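PDB 3LK5: geranylgeranyl pyrophosphate synthase from Corynebacterium glutamicum, which probably catalyses magnesium-dependent condensation of allylic diphosphates with isopentenyl diphosphate in isoprenoid biosynthesis. Local coordinates for residues A[64-74]-A[90-101]. Sequence-based numbering, arbitrary orientation.
Sequences RIRPLYAWAGF and VLDAAASLEFIQ
R64, the N-cap residue of helix 65-78, forms a buried salt bridge with E98 of helix 87-111. R64 NH1 donates to E98 OE1 over 3.0 Å. The bond is nearly straight, at 161°. The carboxylate lies at the edge of the guanidinium, with the two planes about perpendicular. NH1 comes from the anti side of OE1, tilted out of the carboxylate plane. One N-H makes the bridge, and it is not a two-pronged, coplanar pair. R64 NH1 also bonds V58 O. The R64 chain bends at chi2 (-53°), which turns the guanidinium back to E98.

P67 fits as a knob among A94, A95, L97 and E98. Its ring carbon CD lies 3.0 Å from E98 OE2. A70 CB rests against A94 CB at 4.0 Å and also touches L97 CD1. With alanines A70 and A94 facing each other, the axes of the two segments, roughly antiparallel, come within 7.5 Å. Farther along, V90 CG1 sits over the centre of the F74 ring, a CH-pi contact 3.8 Å from the centroid. The same methyl meets the edge of W71, while L91 CD2 covers one face of its six-membered ring. F21 stacks on W71 as well.

At the other end, the R66 guanidinium stacks on the Q101 amide, their planes 24° apart. R66 NH1 and Q101 NE2 are both donors and do not bond. Q101 OE1 instead bonds Y219 OH of helix 205-231. D108, a magnesium ligand though no metal is bound here, is about 7 Å from Q101, side chain to side chain, so this polar end probably lies near the metal site.

Two waters complete the grip on E98. One links OE1 to R64 N. The other joins OE2 to R66 N and NH1. Both carboxylate oxygens are therefore engaged at the start of helix 65-78, and the nearby arginines probably favour the ionised form of E98.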
ATOM      1  N   ARG A  64      -0.579  14.371  14.559  1.00 31.29           N
ATOM      2  CA  ARG A  64      -1.983  13.958  14.301  1.00 29.07           C
ATOM      3  C   ARG A  64      -2.817  15.065  13.589  1.00 26.61           C
ATOM      4  O   ARG A  64      -4.013  15.193  13.830  1.00 25.41           O
ATOM      5  CB  ARG A  64      -2.694  13.515  15.593  1.00 28.62           C
ATOM      6  CG  ARG A  64      -1.853  12.590  16.534  1.00 26.86           C
ATOM      7  CD  ARG A  64      -1.270  11.351  15.830  1.00 28.69           C
ATOM      8  NE  ARG A  64      -0.718  10.471  16.869  1.00 28.27           N
ATOM      9  CZ  ARG A  64      -0.071   9.332  16.661  1.00 30.89           C
ATOM     10  NH1 ARG A  64       0.121   8.870  15.417  1.00 28.88           N
ATOM     11  NH2 ARG A  64       0.397   8.655  17.709  1.00 27.17           N
ATOM     12  N   ILE A  65      -2.157  15.869  12.766  1.00 26.28           N
ATOM     13  CA  ILE A  65      -2.822  17.008  12.101  1.00 27.46           C
ATOM     14  C   ILE A  65      -3.914  16.520  11.137  1.00 25.23           C
ATOM     15  O   ILE A  65      -4.973  17.149  10.986  1.00 25.03           O
ATOM     16  CB  ILE A  65      -1.773  17.905  11.365  1.00 30.68           C
ATOM     17  CG1 ILE A  65      -2.404  19.232  10.938  1.00 41.76           C
ATOM     18  CG2 ILE A  65      -1.238  17.262  10.136  1.00 40.12           C
ATOM     19  CD1 ILE A  65      -3.164  19.886  12.058  1.00 36.75           C
ATOM     20  N   ARG A  66      -3.668  15.367  10.492  1.00 25.09           N
ATOM     21  CA  ARG A  66      -4.632  14.885   9.495  1.00 24.92           C
ATOM     22  C   ARG A  66      -5.920  14.386  10.149  1.00 23.44           C
ATOM     23  O   ARG A  66      -6.987  14.826   9.758  1.00 24.59           O
ATOM     24  CB  ARG A  66      -3.995  13.882   8.483  1.00 25.55           C
ATOM     25  CG  ARG A  66      -2.876  14.519   7.655  1.00 28.69           C
ATOM     26  CD  ARG A  66      -2.045  13.512   6.846  1.00 27.87           C
ATOM     27  NE  ARG A  66      -0.891  14.219   6.290  1.00 30.22           N
ATOM     28  CZ  ARG A  66       0.215  14.527   6.966  1.00 29.50           C
ATOM     29  NH1 ARG A  66       0.361  14.163   8.226  1.00 31.25           N
ATOM     30  NH2 ARG A  66       1.186  15.207   6.363  1.00 32.21           N
ATOM     31  N   PRO A  67      -5.838  13.509  11.186  1.00 23.45           N
ATOM     32  CA  PRO A  67      -7.066  13.170  11.908  1.00 23.93           C
ATOM     33  C   PRO A  67      -7.706  14.391  12.529  1.00 23.67           C
ATOM     34  O   PRO A  67      -8.926  14.494  12.584  1.00 23.79           O
ATOM     35  CB  PRO A  67      -6.580  12.251  13.055  1.00 24.36           C
ATOM     36  CG  PRO A  67      -5.320  11.648  12.551  1.00 23.19           C
ATOM     37  CD  PRO A  67      -4.687  12.716  11.652  1.00 23.41           C
ATOM     38  N   LEU A  68      -6.893  15.328  12.988  1.00 24.28           N
ATOM     39  CA  LEU A  68      -7.475  16.568  13.558  1.00 25.12           C
ATOM     40  C   LEU A  68      -8.328  17.349  12.541  1.00 23.84           C
ATOM     41  O   LEU A  68      -9.426  17.808  12.845  1.00 23.55           O
ATOM     42  CB  LEU A  68      -6.346  17.449  14.093  1.00 27.77           C
ATOM     43  CG  LEU A  68      -6.768  18.726  14.853  1.00 42.09           C
ATOM     44  CD1 LEU A  68      -7.882  18.531  15.942  1.00 30.12           C
ATOM     45  CD2 LEU A  68      -5.497  19.336  15.448  1.00 30.59           C
ATOM     46  N   TYR A  69      -7.837  17.464  11.307  1.00 24.61           N
ATOM     47  CA  TYR A  69      -8.609  18.105  10.253  1.00 24.46           C
ATOM     48  C   TYR A  69      -9.831  17.310   9.840  1.00 23.86           C
ATOM     49  O   TYR A  69     -10.862  17.909   9.564  1.00 24.67           O
ATOM     50  CB  TYR A  69      -7.734  18.480   9.031  1.00 24.57           C
ATOM     51  CG  TYR A  69      -7.097  19.852   9.173  1.00 24.58           C
ATOM     52  CD1 TYR A  69      -5.722  19.998   9.157  1.00 24.73           C
ATOM     53  CD2 TYR A  69      -7.900  21.005   9.317  1.00 25.80           C
ATOM     54  CE1 TYR A  69      -5.133  21.260   9.276  1.00 26.89           C
ATOM     55  CE2 TYR A  69      -7.336  22.251   9.425  1.00 25.97           C
ATOM     56  CZ  TYR A  69      -5.952  22.375   9.390  1.00 26.23           C
ATOM     57  OH  TYR A  69      -5.384  23.632   9.485  1.00 28.95           O
ATOM     58  N   ALA A  70      -9.739  15.974   9.778  1.00 22.78           N
ATOM     59  CA  ALA A  70     -10.919  15.178   9.503  1.00 22.52           C
ATOM     60  C   ALA A  70     -12.009  15.419  10.574  1.00 23.28           C
ATOM     61  O   ALA A  70     -13.197  15.589  10.265  1.00 23.28           O
ATOM     62  CB  ALA A  70     -10.552  13.672   9.422  1.00 23.53           C
ATOM     63  N   TRP A  71     -11.587  15.411  11.839  1.00 22.44           N
ATOM     64  CA  TRP A  71     -12.504  15.676  12.935  1.00 23.39           C
ATOM     65  C   TRP A  71     -13.136  17.067  12.847  1.00 22.44           C
ATOM     66  O   TRP A  71     -14.328  17.215  13.030  1.00 22.39           O
ATOM     67  CB  TRP A  71     -11.768  15.465  14.276  1.00 25.23           C
ATOM     68  CG  TRP A  71     -12.591  15.735  15.525  1.00 26.82           C
ATOM     69  CD1 TRP A  71     -12.277  16.636  16.517  1.00 27.96           C
ATOM     70  CD2 TRP A  71     -13.794  15.076  15.948  1.00 26.94           C
ATOM     71  NE1 TRP A  71     -13.233  16.605  17.500  1.00 27.23           N
ATOM     72  CE2 TRP A  71     -14.167  15.654  17.190  1.00 27.93           C
ATOM     73  CE3 TRP A  71     -14.595  14.064  15.404  1.00 27.37           C
ATOM     74  CZ2 TRP A  71     -15.327  15.269  17.880  1.00 28.63           C
ATOM     75  CZ3 TRP A  71     -15.749  13.672  16.090  1.00 28.29           C
ATOM     76  CH2 TRP A  71     -16.097  14.282  17.326  1.00 28.80           C
ATOM     77  N   ALA A  72     -12.329  18.062  12.523  1.00 23.44           N
ATOM     78  CA  ALA A  72     -12.822  19.431  12.351  1.00 23.36           C
ATOM     79  C   ALA A  72     -13.810  19.517  11.210  1.00 23.21           C
ATOM     80  O   ALA A  72     -14.793  20.255  11.304  1.00 24.12           O
ATOM     81  CB  ALA A  72     -11.658  20.372  12.106  1.00 23.89           C
ATOM     82  N   GLY A  73     -13.542  18.808  10.116  1.00 20.90           N
ATOM     83  CA  GLY A  73     -14.511  18.757   8.997  1.00 21.98           C
ATOM     84  C   GLY A  73     -15.846  18.153   9.382  1.00 22.29           C
ATOM     85  O   GLY A  73     -16.928  18.648   8.991  1.00 22.83           O
ATOM     86  N   PHE A  74     -15.786  17.086  10.164  1.00 22.34           N
ATOM     87  CA  PHE A  74     -17.004  16.458  10.706  1.00 22.53           C
ATOM     88  C   PHE A  74     -17.774  17.453  11.578  1.00 23.24           C
ATOM     89  O   PHE A  74     -18.989  17.614  11.417  1.00 23.90           O
ATOM     90  CB  PHE A  74     -16.630  15.198  11.511  1.00 23.16           C
ATOM     91  CG  PHE A  74     -17.804  14.524  12.176  1.00 25.27           C
ATOM     92  CD1 PHE A  74     -18.628  13.664  11.458  1.00 24.31           C
ATOM     93  CD2 PHE A  74     -18.077  14.761  13.531  1.00 24.37           C
ATOM     94  CE1 PHE A  74     -19.726  13.046  12.057  1.00 25.27           C
ATOM     95  CE2 PHE A  74     -19.160  14.157  14.154  1.00 25.60           C
ATOM     96  CZ  PHE A  74     -20.006  13.299  13.407  1.00 25.62           C
ATOM     97  N   VAL A  90     -16.569   7.449  13.890  1.00 23.02           N
ATOM     98  CA  VAL A  90     -16.013   8.679  13.317  1.00 22.46           C
ATOM     99  C   VAL A  90     -14.576   8.860  13.713  1.00 22.46           C
ATOM    100  O   VAL A  90     -13.711   9.217  12.863  1.00 21.62           O
ATOM    101  CB  VAL A  90     -16.865   9.919  13.733  1.00 21.36           C
ATOM    102  CG1 VAL A  90     -16.250  11.204  13.179  1.00 21.90           C
ATOM    103  CG2 VAL A  90     -18.308   9.728  13.267  1.00 23.95           C
ATOM    104  N   LEU A  91     -14.283   8.621  14.999  1.00 22.24           N
ATOM    105  CA  LEU A  91     -12.916   8.806  15.485  1.00 22.67           C
ATOM    106  C   LEU A  91     -11.954   7.787  14.850  1.00 23.09           C
ATOM    107  O   LEU A  91     -10.793   8.110  14.578  1.00 23.21           O
ATOM    108  CB  LEU A  91     -12.857   8.649  17.030  1.00 23.68           C
ATOM    109  CG  LEU A  91     -13.618   9.770  17.775  1.00 28.78           C
ATOM    110  CD1 LEU A  91     -13.669   9.448  19.308  1.00 25.52           C
ATOM    111  CD2 LEU A  91     -12.956  11.108  17.546  1.00 25.18           C
ATOM    112  N   ASP A  92     -12.436   6.576  14.620  1.00 22.86           N
ATOM    113  CA  ASP A  92     -11.588   5.570  13.954  1.00 23.68           C
ATOM    114  C   ASP A  92     -11.323   5.930  12.510  1.00 23.40           C
ATOM    115  O   ASP A  92     -10.182   5.747  12.019  1.00 22.45           O
ATOM    116  CB  ASP A  92     -12.252   4.203  14.016  1.00 24.83           C
ATOM    117  CG  ASP A  92     -12.035   3.517  15.366  1.00 35.25           C
ATOM    118  OD1 ASP A  92     -11.166   3.898  16.162  1.00 26.64           O
ATOM    119  OD2 ASP A  92     -12.770   2.590  15.650  1.00 29.70           O
ATOM    120  N   ALA A  93     -12.364   6.452  11.832  1.00 22.57           N
ATOM    121  CA  ALA A  93     -12.144   6.965  10.451  1.00 22.63           C
ATOM    122  C   ALA A  93     -11.101   8.055  10.420  1.00 23.33           C
ATOM    123  O   ALA A  93     -10.199   8.026   9.571  1.00 22.57           O
ATOM    124  CB  ALA A  93     -13.473   7.456   9.805  1.00 22.56           C
ATOM    125  N   ALA A  94     -11.216   9.039  11.338  1.00 21.87           N
ATOM    126  CA  ALA A  94     -10.194  10.063  11.429  1.00 22.06           C
ATOM    127  C   ALA A  94      -8.797   9.529  11.706  1.00 22.01           C
ATOM    128  O   ALA A  94      -7.816   9.935  11.057  1.00 22.00           O
ATOM    129  CB  ALA A  94     -10.616  11.160  12.513  1.00 21.80           C
ATOM    130  N   ALA A  95      -8.715   8.597  12.652  1.00 22.51           N
ATOM    131  CA  ALA A  95      -7.434   8.058  13.095  1.00 23.37           C
ATOM    132  C   ALA A  95      -6.761   7.202  12.031  1.00 22.72           C
ATOM    133  O   ALA A  95      -5.523   7.103  12.009  1.00 23.06           O
ATOM    134  CB  ALA A  95      -7.633   7.217  14.400  1.00 22.56           C
ATOM    135  N   SER A  96      -7.561   6.598  11.148  1.00 23.25           N
ATOM    136  CA  SER A  96      -7.001   5.706  10.099  1.00 23.36           C
ATOM    137  C   SER A  96      -5.980   6.470   9.228  1.00 23.32           C
ATOM    138  O   SER A  96      -5.064   5.876   8.650  1.00 22.95           O
ATOM    139  CB  SER A  96      -8.113   5.117   9.211  1.00 23.61           C
ATOM    140  OG  SER A  96      -8.622   6.139   8.353  1.00 22.69           O
ATOM    141  N   LEU A  97      -6.155   7.789   9.107  1.00 19.95           N
ATOM    142  CA  LEU A  97      -5.190   8.616   8.382  1.00 21.79           C
ATOM    143  C   LEU A  97      -3.760   8.508   8.889  1.00 22.96           C
ATOM    144  O   LEU A  97      -2.820   8.678   8.110  1.00 22.17           O
ATOM    145  CB  LEU A  97      -5.607  10.097   8.416  1.00 22.15           C
ATOM    146  CG  LEU A  97      -6.970  10.349   7.764  1.00 22.61           C
ATOM    147  CD1 LEU A  97      -7.304  11.830   7.862  1.00 22.83           C
ATOM    148  CD2 LEU A  97      -6.964   9.939   6.277  1.00 23.78           C
ATOM    149  N   GLU A  98      -3.581   8.222  10.184  1.00 23.19           N
ATOM    150  CA  GLU A  98      -2.223   8.010  10.706  1.00 23.66           C
ATOM    151  C   GLU A  98      -1.522   6.802  10.076  1.00 23.98           C
ATOM    152  O   GLU A  98      -0.288   6.781   9.969  1.00 23.15           O
ATOM    153  CB  GLU A  98      -2.252   7.811  12.222  1.00 24.25           C
ATOM    154  CG  GLU A  98      -2.620   9.103  12.940  1.00 25.09           C
ATOM    155  CD  GLU A  98      -1.627  10.248  12.565  1.00 25.41           C
ATOM    156  OE1 GLU A  98      -0.395  10.110  12.777  1.00 27.80           O
ATOM    157  OE2 GLU A  98      -2.057  11.241  11.988  1.00 26.88           O
ATOM    158  N   PHE A  99      -2.292   5.786   9.695  1.00 22.92           N
ATOM    159  CA  PHE A  99      -1.648   4.648   9.002  1.00 23.22           C
ATOM    160  C   PHE A  99      -1.194   4.995   7.588  1.00 23.01           C
ATOM    161  O   PHE A  99      -0.162   4.503   7.121  1.00 24.08           O
ATOM    162  CB  PHE A  99      -2.563   3.428   9.012  1.00 22.71           C
ATOM    163  CG  PHE A  99      -2.526   2.657  10.281  1.00 25.19           C
ATOM    164  CD1 PHE A  99      -1.346   2.053  10.709  1.00 24.03           C
ATOM    165  CD2 PHE A  99      -3.682   2.478  11.021  1.00 23.60           C
ATOM    166  CE1 PHE A  99      -1.312   1.283  11.872  1.00 26.17           C
ATOM    167  CE2 PHE A  99      -3.662   1.715  12.184  1.00 24.55           C
ATOM    168  CZ  PHE A  99      -2.453   1.122  12.606  1.00 24.43           C
ATOM    169  N   ILE A 100      -1.960   5.833   6.897  1.00 22.62           N
ATOM    170  CA  ILE A 100      -1.524   6.321   5.586  1.00 22.88           C
ATOM    171  C   ILE A 100      -0.232   7.077   5.798  1.00 23.62           C
ATOM    172  O   ILE A 100       0.745   6.868   5.068  1.00 23.80           O
ATOM    173  CB  ILE A 100      -2.555   7.237   4.924  1.00 24.35           C
ATOM    174  CG1 ILE A 100      -3.858   6.455   4.734  1.00 24.23           C
ATOM    175  CG2 ILE A 100      -2.022   7.722   3.523  1.00 24.38           C
ATOM    176  CD1 ILE A 100      -4.940   7.257   3.998  1.00 28.61           C
ATOM    177  N   GLN A 101      -0.225   7.950   6.806  1.00 24.77           N
ATOM    178  CA  GLN A 101       0.983   8.755   7.041  1.00 25.45           C
ATOM    179  C   GLN A 101       2.174   7.899   7.454  1.00 24.93           C
ATOM    180  O   GLN A 101       3.324   8.222   7.097  1.00 26.65           O
ATOM    181  CB  GLN A 101       0.684   9.830   8.103  1.00 26.70           C
ATOM    182  CG  GLN A 101       1.902  10.648   8.567  1.00 29.49           C
ATOM    183  CD  GLN A 101       2.447  11.621   7.535  1.00 29.26           C
ATOM    184  OE1 GLN A 101       2.116  11.592   6.327  1.00 28.91           O
ATOM    185  NE2 GLN A 101       3.318  12.510   8.013  1.00 30.43           N
TER
HETATM  186  O   HOH W   1       0.988  12.439  12.927  1.00 33.45           O
HETATM  187  O   HOH W   2      -1.193  13.530  10.589  1.00 26.06           O